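Local coordinates for regulatory protein cox (Enterobacteria phage P2, PDB 4LHF) that binds DNA and represses the Pc promoter, which controls the phage genes for the immunity repressor and the integrase, at residues G35-I40 against P60-G65. Sequence-based numbering, arbitrary orientation.
Sequences GKLPVI and PAWNNG
Trp62 meets Leu37 and Pro38 with its CG anti to the backbone N (chi1 169°), a setting that swings the indole away from the axis of helix 59-72 and over to the loop leading into strand 39-42. From the other side, Leu37 holds CG anti to its own carbonyl carbon (chi1 -62°); with CD1 extended (chi2 174°), CD2 is the branch turned to the six-membered ring. Leu37 CD2 lies 3.5 Å from Trp62 CZ3, so a single methyl does the touching, meeting the benzo end of the indole obliquely.

Pro38 fits beside it with three ring carbons engaged. Its CD faces Trp62 CE3, and its CG is 3.7 Å from Trp62 CB. Pro38 CB approaches the methyl of Ala61 (CB to CB, 3.7 Å). The pyrrolidine therefore spans two successive helical residues, in keeping with the closest backbone approach, 6.1 Å between the CA atoms of Pro38 and Trp62.

The loop follows a Schellman motif that ends helix 25-34, with Gly35 at positive phi. Leu37 also rests on Val28 and Met31 of that helix, and Phe17 adds an edge-to-face ring contact to Trp62. Helices 14-21 and 25-34 are consistent with the helix-turn-helix of this DNA-binding protein, and strands 39-42 and 54-58 resemble a winged-helix wing; the contact joins the loop after the second helix to the helix following that hairpin. Carbon-only side-chain meetings, burying 171 Å², are consistent with van der Waals and hydrophobic cohesion, while the Pro38-Tyr58 backbone hydrogen bond anchors the loop.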
# COMPACT_ATOMS: atom_id res chain seq x y z
N GLY A 35 9.72 -4.71 3.73
CA GLY A 35 8.84 -4.20 4.76
C GLY A 35 8.26 -2.84 4.44
O GLY A 35 8.32 -1.92 5.26
N LYS A 36 7.68 -2.70 3.25
CA LYS A 36 7.16 -1.42 2.80
C LYS A 36 5.64 -1.34 2.77
O LYS A 36 5.07 -0.27 2.54
CB LYS A 36 7.69 -1.10 1.40
CG LYS A 36 9.18 -0.93 1.28
CD LYS A 36 9.54 -0.50 -0.13
CE LYS A 36 11.03 -0.53 -0.38
NZ LYS A 36 11.36 -0.10 -1.76
N LEU A 37 4.97 -2.47 2.99
CA LEU A 37 3.52 -2.53 2.79
C LEU A 37 2.76 -3.18 3.93
O LEU A 37 3.22 -4.15 4.53
CB LEU A 37 3.20 -3.25 1.48
CG LEU A 37 3.73 -2.62 0.19
CD1 LEU A 37 3.47 -3.52 -1.00
CD2 LEU A 37 3.09 -1.26 -0.02
N PRO A 38 1.57 -2.64 4.25
CA PRO A 38 0.68 -3.24 5.24
C PRO A 38 0.15 -4.56 4.72
O PRO A 38 -0.53 -4.60 3.70
CB PRO A 38 -0.45 -2.21 5.37
CG PRO A 38 -0.43 -1.46 4.09
CD PRO A 38 1.01 -1.40 3.67
N VAL A 39 0.46 -5.64 5.43
CA VAL A 39 0.26 -6.98 4.88
C VAL A 39 -0.41 -7.95 5.86
O VAL A 39 -0.15 -7.92 7.05
CB VAL A 39 1.61 -7.56 4.38
CG1 VAL A 39 1.74 -9.04 4.67
CG2 VAL A 39 1.77 -7.29 2.89
N ILE A 40 -1.30 -8.78 5.32
CA ILE A 40 -1.87 -9.90 6.06
C ILE A 40 -1.47 -11.18 5.35
O ILE A 40 -1.43 -11.23 4.12
CB ILE A 40 -3.39 -9.81 6.11
CG1 ILE A 40 -3.82 -8.48 6.72
CG2 ILE A 40 -3.97 -10.97 6.91
CD1 ILE A 40 -5.31 -8.34 6.86
N PRO A 60 -7.20 -0.32 4.10
CA PRO A 60 -7.41 0.80 5.02
C PRO A 60 -6.12 1.32 5.64
O PRO A 60 -5.92 2.53 5.71
CB PRO A 60 -8.30 0.18 6.11
CG PRO A 60 -9.05 -0.87 5.41
CD PRO A 60 -8.11 -1.45 4.39
N ALA A 61 -5.25 0.41 6.07
CA ALA A 61 -3.97 0.79 6.65
C ALA A 61 -3.12 1.54 5.62
O ALA A 61 -2.47 2.53 5.94
CB ALA A 61 -3.23 -0.44 7.14
N TRP A 62 -3.15 1.05 4.39
CA TRP A 62 -2.39 1.63 3.29
C TRP A 62 -2.82 3.07 3.02
O TRP A 62 -1.99 3.98 3.03
CB TRP A 62 -2.56 0.76 2.03
CG TRP A 62 -2.06 1.37 0.75
CD1 TRP A 62 -2.82 1.74 -0.33
CD2 TRP A 62 -0.70 1.67 0.41
NE1 TRP A 62 -2.01 2.24 -1.31
CE2 TRP A 62 -0.71 2.21 -0.89
CE3 TRP A 62 0.52 1.53 1.08
CZ2 TRP A 62 0.46 2.62 -1.53
CZ3 TRP A 62 1.67 1.93 0.44
CH2 TRP A 62 1.63 2.47 -0.86
N ASN A 63 -4.12 3.27 2.81
CA ASN A 63 -4.64 4.60 2.48
C ASN A 63 -4.60 5.59 3.64
O ASN A 63 -4.30 6.77 3.44
CB ASN A 63 -6.05 4.49 1.91
CG ASN A 63 -6.07 3.83 0.54
OD1 ASN A 63 -5.28 4.18 -0.34
ND2 ASN A 63 -6.96 2.86 0.36
N ASN A 64 -4.88 5.11 4.85
CA ASN A 64 -4.73 5.95 6.03
C ASN A 64 -3.27 6.35 6.24
O ASN A 64 -2.98 7.45 6.70
CB ASN A 64 -5.28 5.25 7.27
CG ASN A 64 -6.78 5.03 7.20
OD1 ASN A 64 -7.48 5.72 6.46
ND2 ASN A 64 -7.28 4.07 7.97
N GLY A 65 -2.37 5.43 5.90
CA GLY A 65 -0.94 5.70 5.97
C GLY A 65 -0.52 6.77 4.97
O GLY A 65 0.20 7.71 5.32